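Side-chain contacts in UPF0053 protein HI_0107 (Haemophilus influenzae, PDB 3LAE), which is of unknown function but may bind flavin adenine dinucleotide, this piece being the C-terminal transporter-associated domain of a membrane protein: residues A17-L22 against W28-E33; G40-L43 against I49-E52; I63-V68 against K74-V79. All blocks are in the same frame, centred on the assembly; numbering follows the deposited sequence. Where two conformers were deposited one is given.

Contact 1: residues A17-L22 against W28-E33. With PO4 (phosphate ion), chain C.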
loop_
_atom_site.group_PDB
_atom_site.type_symbol
_atom_site.label_atom_id
_atom_site.label_comp_id
_atom_site.label_asym_id
_atom_site.label_seq_id
_atom_site.Cartn_x
_atom_site.Cartn_y
_atom_site.Cartn_z
ATOM N N ALA A 17 -2.543 5.916 3.331
ATOM C CA ALA A 17 -2.578 6.571 2.028
ATOM C C ALA A 17 -3.910 6.362 1.315
ATOM O O ALA A 17 -4.403 5.242 1.204
ATOM C CB ALA A 17 -1.436 6.089 1.156
ATOM N N ASN A 18 -4.466 7.454 0.811
ATOM C CA ASN A 18 -5.721 7.443 0.081
ATOM C C ASN A 18 -5.519 6.872 -1.326
ATOM O O ASN A 18 -4.637 7.323 -2.071
ATOM C CB ASN A 18 -6.243 8.876 0.024
ATOM C CG ASN A 18 -7.534 8.997 -0.719
ATOM O OD1 ASN A 18 -7.555 9.104 -1.945
ATOM N ND2 ASN A 18 -8.628 8.997 0.017
ATOM N N LEU A 19 -6.310 5.863 -1.679
ATOM C CA LEU A 19 -6.143 5.161 -2.949
ATOM C C LEU A 19 -6.308 6.072 -4.156
ATOM O O LEU A 19 -5.538 5.978 -5.120
ATOM C CB LEU A 19 -7.117 3.990 -3.067
ATOM C CG LEU A 19 -6.895 2.861 -2.076
ATOM C CD1 LEU A 19 -8.017 1.841 -2.202
ATOM C CD2 LEU A 19 -5.528 2.202 -2.275
ATOM N N ARG A 20 -7.322 6.935 -4.128
ATOM C CA ARG A 20 -7.534 7.850 -5.244
ATOM C C ARG A 20 -6.355 8.809 -5.392
ATOM O O ARG A 20 -5.947 9.119 -6.509
ATOM C CB ARG A 20 -8.850 8.602 -5.064
ATOM C CG ARG A 20 -10.071 7.714 -5.272
ATOM C CD ARG A 20 -11.369 8.489 -5.141
ATOM N NE ARG A 20 -12.509 7.689 -5.577
ATOM C CZ ARG A 20 -13.771 7.931 -5.235
ATOM N NH1 ARG A 20 -14.063 8.955 -4.438
ATOM N NH2 ARG A 20 -14.742 7.148 -5.685
ATOM N N ASP A 21 -5.812 9.276 -4.269
ATOM C CA ASP A 21 -4.602 10.109 -4.285
ATOM C C ASP A 21 -3.415 9.374 -4.910
ATOM O O ASP A 21 -2.703 9.934 -5.740
ATOM C CB ASP A 21 -4.214 10.548 -2.866
ATOM C CG ASP A 21 -5.148 11.595 -2.285
ATOM O OD1 ASP A 21 -5.991 12.143 -3.023
ATOM O OD2 ASP A 21 -5.026 11.876 -1.072
ATOM N N LEU A 22 -3.197 8.128 -4.499
ATOM C CA LEU A 22 -2.106 7.316 -5.042
ATOM C C LEU A 22 -2.251 7.118 -6.545
ATOM O O LEU A 22 -1.288 7.260 -7.298
ATOM C CB LEU A 22 -2.069 5.949 -4.359
ATOM C CG LEU A 22 -1.647 5.928 -2.898
ATOM C CD1 LEU A 22 -1.807 4.524 -2.349
ATOM C CD2 LEU A 22 -0.195 6.384 -2.752
ATOM N N TRP A 28 -1.076 4.758 -10.855
ATOM C CA TRP A 28 -1.333 3.374 -10.483
ATOM C C TRP A 28 -2.783 3.051 -10.782
ATOM O O TRP A 28 -3.578 3.938 -11.114
ATOM C CB TRP A 28 -1.025 3.125 -9.006
ATOM C CG TRP A 28 0.443 3.202 -8.646
ATOM C CD1 TRP A 28 1.507 3.226 -9.505
ATOM C CD2 TRP A 28 0.993 3.253 -7.325
ATOM N NE1 TRP A 28 2.685 3.292 -8.795
ATOM C CE2 TRP A 28 2.396 3.306 -7.453
ATOM C CE3 TRP A 28 0.436 3.245 -6.043
ATOM C CZ2 TRP A 28 3.246 3.368 -6.351
ATOM C CZ3 TRP A 28 1.280 3.309 -4.949
ATOM C CH2 TRP A 28 2.668 3.372 -5.109
ATOM N N GLU A 29 -3.148 1.783 -10.655
ATOM C CA GLU A 29 -4.512 1.407 -10.980
ATOM C C GLU A 29 -5.114 0.570 -9.876
ATOM O O GLU A 29 -5.680 -0.496 -10.103
ATOM C CB GLU A 29 -4.557 0.716 -12.337
ATOM C CG GLU A 29 -4.069 1.645 -13.440
ATOM C CD GLU A 29 -4.170 1.039 -14.815
ATOM O OE1 GLU A 29 -3.338 0.170 -15.135
ATOM O OE2 GLU A 29 -5.077 1.441 -15.576
ATOM N N LEU A 30 -4.986 1.087 -8.663
ATOM C CA LEU A 30 -5.560 0.441 -7.502
ATOM C C LEU A 30 -7.075 0.524 -7.582
ATOM O O LEU A 30 -7.628 1.537 -8.014
ATOM C CB LEU A 30 -5.053 1.112 -6.228
ATOM C CG LEU A 30 -3.523 1.143 -6.188
ATOM C CD1 LEU A 30 -3.011 1.780 -4.925
ATOM C CD2 LEU A 30 -3.004 -0.285 -6.340
ATOM N N ASP A 31 -7.732 -0.560 -7.189
ATOM C CA ASP A 31 -9.194 -0.633 -7.178
ATOM C C ASP A 31 -9.745 0.254 -6.069
ATOM O O ASP A 31 -9.450 0.043 -4.899
ATOM C CB ASP A 31 -9.605 -2.083 -6.940
ATOM C CG ASP A 31 -11.098 -2.323 -7.106
ATOM O OD1 ASP A 31 -11.891 -1.359 -7.162
ATOM O OD2 ASP A 31 -11.473 -3.507 -7.182
ATOM N N THR A 32 -10.539 1.250 -6.438
ATOM C CA THR A 32 -11.062 2.202 -5.459
ATOM C C THR A 32 -12.540 1.996 -5.151
ATOM O O THR A 32 -13.150 2.782 -4.430
ATOM C CB THR A 32 -10.896 3.652 -5.945
ATOM O OG1 THR A 32 -11.637 3.826 -7.156
ATOM C CG2 THR A 32 -9.435 3.973 -6.212
ATOM N N GLU A 33 -13.118 0.936 -5.692
ATOM C CA GLU A 33 -14.550 0.678 -5.548
ATOM C C GLU A 33 -14.983 0.411 -4.110
ATOM O O GLU A 33 -16.021 0.894 -3.658
ATOM C CB GLU A 33 -14.942 -0.508 -6.426
ATOM C CG GLU A 33 -16.418 -0.860 -6.423
ATOM C CD GLU A 33 -16.689 -2.111 -7.237
ATOM O OE1 GLU A 33 -17.390 -3.010 -6.737
ATOM O OE2 GLU A 33 -16.173 -2.205 -8.371
HETATM P P PO4 C . -12.008 9.532 -1.152
HETATM O O1 PO4 C . -11.641 9.706 0.301
HETATM O O2 PO4 C . -11.906 10.866 -1.855
HETATM O O3 PO4 C . -11.110 8.536 -1.826
HETATM O O4 PO4 C . -13.428 9.044 -1.267
HETATM O O HOH W 1 -14.279 4.444 -7.128
HETATM O O HOH W 2 -11.550 6.314 -8.434
#
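Leu19 and Leu30 meet at about a right angle, methyl against methyl, with CD2 of Leu19 3.7 Å from CD1 of Leu30. That same Leu30 methyl also receives CD1 of Leu22, one turn further along the helix, at 4.0 Å. Leu22 in turn leans on the six-membered ring of Trp28, its CB 4.1 Å from CE3. The other branch of Leu19 rests on the chain itself, CD1 lying 3.5 Å from Asp31 O. Toward the surface the packing becomes mixed, methyl groups beside polar atoms: Thr32 offers CG2 to both Leu19 CB and Arg20 CG. Its hydroxyl, placed between the backbone N and the carbonyl carbon (chi1 61°), instead meets two waters. One accepts from Arg20 NH2, in the plane of the guanidinium, and lies 2.7 Å from Thr32 OG1; the second also binds Thr32 OG1, but its bond from Arg20 NE is weak.

Behind this shell, Asn18 N-caps the helix: OD1 takes the N-H of Asp21 on a lone pair at 2.9 Å, while ND2 donates to O3 of a phosphate probably derived from the crystallisation liquor. An Asx turn, Glu33 N to Asp31 OD1, shapes the far end of 28-33. The segment after helix 19-26 thus folds back against its first turn, with Trp28 and Leu30 reaching Leu61 of strand 61-69 and Trp28 continuing onto strand 72-80.

Contact 2: residues G40-L43 against I49-E52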
loop_
_atom_site.group_PDB
_atom_site.type_symbol
_atom_site.label_atom_id
_atom_site.label_comp_id
_atom_site.label_asym_id
_atom_site.label_seq_id
_atom_site.Cartn_x
_atom_site.Cartn_y
_atom_site.Cartn_z
ATOM N N GLY A 40 -6.837 -0.434 3.732
ATOM C CA GLY A 40 -8.118 -1.073 3.449
ATOM C C GLY A 40 -8.046 -2.036 2.264
ATOM O O GLY A 40 -8.588 -3.142 2.293
ATOM N N LEU A 41 -7.378 -1.619 1.202
ATOM C CA LEU A 41 -7.235 -2.472 0.019
ATOM C C LEU A 41 -6.519 -3.780 0.362
ATOM O O LEU A 41 -6.931 -4.861 -0.063
ATOM C CB LEU A 41 -6.453 -1.725 -1.061
ATOM C CG LEU A 41 -6.240 -2.441 -2.388
ATOM C CD1 LEU A 41 -7.572 -2.561 -3.094
ATOM C CD2 LEU A 41 -5.210 -1.705 -3.237
ATOM N N ILE A 42 -5.433 -3.687 1.120
ATOM C CA ILE A 42 -4.694 -4.882 1.495
ATOM C C ILE A 42 -5.537 -5.783 2.401
ATOM O O ILE A 42 -5.616 -7.001 2.183
ATOM C CB ILE A 42 -3.344 -4.534 2.161
ATOM C CG1 ILE A 42 -2.436 -3.796 1.169
ATOM C CG2 ILE A 42 -2.648 -5.798 2.663
ATOM C CD1 ILE A 42 -1.234 -3.108 1.827
ATOM N N LEU A 43 -6.186 -5.196 3.402
ATOM C CA LEU A 43 -6.996 -5.995 4.323
ATOM C C LEU A 43 -8.158 -6.680 3.620
ATOM O O LEU A 43 -8.509 -7.813 3.954
ATOM C CB LEU A 43 -7.515 -5.140 5.478
ATOM C CG LEU A 43 -6.478 -4.619 6.467
ATOM C CD1 LEU A 43 -7.146 -3.704 7.492
ATOM C CD2 LEU A 43 -5.770 -5.772 7.142
ATOM N N ILE A 49 -4.780 -10.893 8.966
ATOM C CA ILE A 49 -3.907 -9.731 9.126
ATOM C C ILE A 49 -2.466 -10.164 8.887
ATOM O O ILE A 49 -1.928 -10.993 9.618
ATOM C CB ILE A 49 -4.051 -9.082 10.514
ATOM C CG1 ILE A 49 -2.953 -8.038 10.730
ATOM C CG2 ILE A 49 -4.009 -10.143 11.607
ATOM C CD1 ILE A 49 -3.022 -6.868 9.780
ATOM N N PRO A 50 -1.839 -9.613 7.843
ATOM C CA PRO A 50 -0.569 -10.160 7.355
ATOM C C PRO A 50 0.613 -9.807 8.235
ATOM O O PRO A 50 0.659 -8.728 8.818
ATOM C CB PRO A 50 -0.413 -9.498 5.993
ATOM C CG PRO A 50 -1.171 -8.215 6.124
ATOM C CD PRO A 50 -2.315 -8.482 7.031
ATOM N N ASP A 51 1.569 -10.723 8.323
ATOM C CA ASP A 51 2.777 -10.464 9.073
ATOM C C ASP A 51 3.647 -9.478 8.320
ATOM O O ASP A 51 3.601 -9.384 7.094
ATOM C CB ASP A 51 3.581 -11.751 9.275
ATOM C CG ASP A 51 2.856 -12.767 10.118
ATOM O OD1 ASP A 51 1.847 -12.408 10.762
ATOM O OD2 ASP A 51 3.307 -13.931 10.138
ATOM N N GLU A 52 4.448 -8.742 9.067
ATOM C CA GLU A 52 5.545 -8.028 8.458
ATOM C C GLU A 52 6.406 -9.015 7.681
ATOM O O GLU A 52 6.587 -10.164 8.100
ATOM C CB GLU A 52 6.357 -7.327 9.539
ATOM C CG GLU A 52 5.532 -6.258 10.229
ATOM C CD GLU A 52 6.218 -5.645 11.432
ATOM O OE1 GLU A 52 7.350 -6.061 11.787
ATOM O OE2 GLU A 52 5.629 -4.723 12.024
#
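Leu43 carries CG anti to its carbonyl carbon (chi1 -68°), a setting that sends CD2 off the helix toward the chain at 49-52, although the side chain does not start out in that direction. Ile49 answers with CG1 anti to the backbone N (chi1 170°), and the turn at chi2 (64°) delivers CD1 to the same place. The two side chains then lie alongside each other, pointing the same way, and meet through their terminal methyls, Leu43 CD2 being 4.0 Å from Ile49 CD1.

Pro50 extends this small apolar patch. Its ring presents CD to Leu43 CD2 at 4.4 Å, so one leucine methyl touches two successive residues of the returning chain. The neighbouring ring carbon, CG, faces CG2 of Ile42 at 4.5 Å, a loose approach. The interface is therefore made of aliphatic carbon alone, and it is modest, with 104 Å² buried in total from both segments. Ile42 and Leu43 both also touch Ile73, and Ile42 reaches Ile65, which places this side of helix 38-45 against the sheet. Ile49 likewise has Val68 and Asn71 beside it. Further along, the carboxylate of Glu52 accepts from Val68 N, tying the end of 49-52 to strand 61-69, while Asp51 O receives the hydroxyl of Thr54.

The arrangement is a helix-to-strand connection packed back on its own helix: the chain leaves helix 38-45, passes Ile49 and Pro50 beside the helix's apolar side, and proceeds into strand 55-58, one of the two outermost strands of the alpha-beta domain's antiparallel sheet.

Contact 3: residues I63-V68 against K74-V79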
loop_
_atom_site.group_PDB
_atom_site.type_symbol
_atom_site.label_atom_id
_atom_site.label_comp_id
_atom_site.label_asym_id
_atom_site.label_seq_id
_atom_site.Cartn_x
_atom_site.Cartn_y
_atom_site.Cartn_z
ATOM N N ILE A 63 4.088 -5.752 -3.379
ATOM C CA ILE A 63 4.033 -5.074 -2.101
ATOM C C ILE A 63 4.712 -5.907 -1.028
ATOM O O ILE A 63 4.497 -7.116 -0.949
ATOM C CB ILE A 63 2.556 -4.875 -1.694
ATOM C CG1 ILE A 63 1.825 -4.015 -2.728
ATOM C CG2 ILE A 63 2.456 -4.265 -0.310
ATOM C CD1 ILE A 63 0.294 -4.089 -2.603
ATOM N N THR A 64 5.530 -5.260 -0.206
ATOM C CA THR A 64 6.150 -5.909 0.941
ATOM C C THR A 64 5.668 -5.195 2.191
ATOM O O THR A 64 5.853 -3.981 2.335
ATOM C CB THR A 64 7.696 -5.837 0.873
ATOM O OG1 THR A 64 8.143 -6.438 -0.352
ATOM C CG2 THR A 64 8.333 -6.588 2.052
ATOM N N ILE A 65 5.040 -5.925 3.099
ATOM C CA ILE A 65 4.573 -5.341 4.353
ATOM C C ILE A 65 5.770 -5.066 5.263
ATOM O O ILE A 65 6.500 -5.992 5.636
ATOM C CB ILE A 65 3.573 -6.276 5.069
ATOM C CG1 ILE A 65 2.452 -6.677 4.110
ATOM C CG2 ILE A 65 3.001 -5.602 6.302
ATOM C CD1 ILE A 65 1.661 -5.497 3.584
ATOM N N LEU A 66 5.973 -3.801 5.633
ATOM C CA LEU A 66 7.109 -3.429 6.477
ATOM C C LEU A 66 6.763 -3.269 7.961
ATOM O O LEU A 66 7.569 -3.604 8.835
ATOM C CB LEU A 66 7.750 -2.127 5.985
ATOM C CG LEU A 66 8.291 -2.080 4.570
ATOM C CD1 LEU A 66 8.907 -0.714 4.307
ATOM C CD2 LEU A 66 9.324 -3.203 4.352
ATOM N N GLU A 67 5.575 -2.734 8.242
ATOM C CA GLU A 67 5.190 -2.426 9.608
ATOM C C GLU A 67 3.703 -2.659 9.770
ATOM O O GLU A 67 2.907 -2.139 8.979
ATOM C CB GLU A 67 5.501 -0.964 9.975
ATOM C CG GLU A 67 5.290 -0.696 11.461
ATOM C CD GLU A 67 5.382 0.771 11.852
ATOM O OE1 GLU A 67 5.833 1.582 11.020
ATOM O OE2 GLU A 67 4.987 1.107 12.999
ATOM N N VAL A 68 3.345 -3.448 10.781
ATOM C CA VAL A 68 1.950 -3.678 11.155
ATOM C C VAL A 68 1.759 -3.271 12.608
ATOM O O VAL A 68 2.625 -3.531 13.446
ATOM C CB VAL A 68 1.568 -5.169 11.007
ATOM C CG1 VAL A 68 0.133 -5.417 11.464
ATOM C CG2 VAL A 68 1.760 -5.631 9.579
ATOM N N LYS A 74 0.730 -0.378 8.612
ATOM C CA LYS A 74 1.245 0.971 8.859
ATOM C C LYS A 74 2.160 1.454 7.740
ATOM O O LYS A 74 2.096 2.613 7.333
ATOM C CB LYS A 74 1.975 1.033 10.204
ATOM C CG LYS A 74 1.057 0.850 11.393
ATOM C CD LYS A 74 0.166 2.061 11.564
ATOM C CE LYS A 74 -0.717 1.923 12.797
ATOM N NZ LYS A 74 -1.621 3.099 12.950
ATOM N N GLN A 75 3.025 0.577 7.247
ATOM C CA GLN A 75 3.944 0.940 6.165
ATOM C C GLN A 75 4.164 -0.250 5.258
ATOM O O GLN A 75 4.292 -1.392 5.727
ATOM C CB GLN A 75 5.306 1.419 6.714
ATOM C CG GLN A 75 5.228 2.733 7.517
ATOM C CD GLN A 75 6.579 3.367 7.806
ATOM O OE1 GLN A 75 7.569 3.103 7.128
ATOM N NE2 GLN A 75 6.616 4.226 8.819
ATOM N N ALA A 76 4.236 0.014 3.960
ATOM C CA ALA A 76 4.535 -1.020 2.981
ATOM C C ALA A 76 5.474 -0.491 1.904
ATOM O O ALA A 76 5.390 0.667 1.503
ATOM C CB ALA A 76 3.241 -1.542 2.337
ATOM N N LYS A 77 6.354 -1.357 1.424
ATOM C CA LYS A 77 7.204 -1.067 0.278
ATOM C C LYS A 77 6.447 -1.470 -0.969
ATOM O O LYS A 77 5.784 -2.524 -0.994
ATOM C CB LYS A 77 8.488 -1.892 0.393
ATOM C CG LYS A 77 9.316 -1.943 -0.847
ATOM C CD LYS A 77 10.506 -2.898 -0.632
ATOM C CE LYS A 77 11.184 -3.256 -1.934
ATOM N NZ LYS A 77 12.305 -4.227 -1.690
ATOM N N VAL A 78 6.545 -0.648 -2.010
ATOM C CA VAL A 78 5.813 -0.885 -3.248
ATOM C C VAL A 78 6.707 -0.758 -4.471
ATOM O O VAL A 78 7.477 0.204 -4.593
ATOM C CB VAL A 78 4.660 0.137 -3.392
ATOM C CG1 VAL A 78 3.941 -0.029 -4.725
ATOM C CG2 VAL A 78 3.690 -0.026 -2.247
ATOM N N VAL A 79 6.640 -1.749 -5.349
ATOM C CA VAL A 79 7.278 -1.698 -6.658
ATOM C C VAL A 79 6.217 -1.962 -7.727
ATOM O O VAL A 79 5.312 -2.767 -7.506
ATOM C CB VAL A 79 8.369 -2.782 -6.783
ATOM C CG1 VAL A 79 8.978 -2.759 -8.169
ATOM C CG2 VAL A 79 9.439 -2.599 -5.715
#
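Thr64 and Lys77 form a hydrogen-bonded antiparallel pair, with reciprocal backbone bonds: Thr64 N gives to Lys77 O at 2.9 Å, and Lys77 N returns to Thr64 O. CA-H...O contacts supplement them, Ile63 CA approaching Lys77 O and Ala76 CA approaching Thr64 O. Beyond Ile65 the pattern changes. Gln75 O takes the N-H groups of both Leu66 and Glu67, at 2.9 and 3.1 Å, and the two donors come from the same face of its carbonyl plane. Glu67 O is shared in the same way by Lys74 N and Gln75 N. Each strand thus contributes a classic beta bulge, and the register shifts by one residue between Ile65 and Glu67.

The apolar contacts gather on the face carrying Ile63, Ile65, Ala76 and Val78. Ala76 CB lies 3.9 Å from Ile63 CG2 and somewhat farther from Ile65 CD1, while Ile63 CG1 meets Val78 CG2. Phe38 of helix 38-45 covers Ile63, Ala76 and Val78.

Polar and long side chains lie on the other face. Glu67, its CG anti to the backbone N (chi1 -172°), runs out extended so that OE1 comes 3.5 Å from Gln75 NE2, the carboxylate and amide planes being turned 57° apart. The carboxylate carbon CD of Glu67 also passes 3.8 Å from Lys74 CB, a van der Waals contact. At the bulge, Leu66 swings back to rest its CD1 4.1 Å from Lys77 CB.

Backbone pairing therefore supplies the polar bonding across this hairpin, and its two doubly gripped carbonyls keep the ladder continuous through the shift. The side chains add an apolar face for the helix and a mixed, partly exposed one behind it.

The three contacts follow one another along the chain without overlap, and all belong to the transporter-associated domain, in which two helices accompany an antiparallel sheet. Contact 1 packs the loop after helix 19-26 on that helix, contact 2 does the same after helix 38-45, and contact 3 is the hairpin of strands 61-69 and 72-80. Contacts 2 and 3 have centres about 9 Å apart, whereas contact 1 stands about 16 Å from either. They still touch: Leu41 packs on Leu19 and Leu30, and Trp28 CH2 lies 3.7 Å from Val78 CG1. Local contacts along the sequence are thus joined by apolar packing, although contacts 1 and 3 lie on opposite sides of the chain's centre.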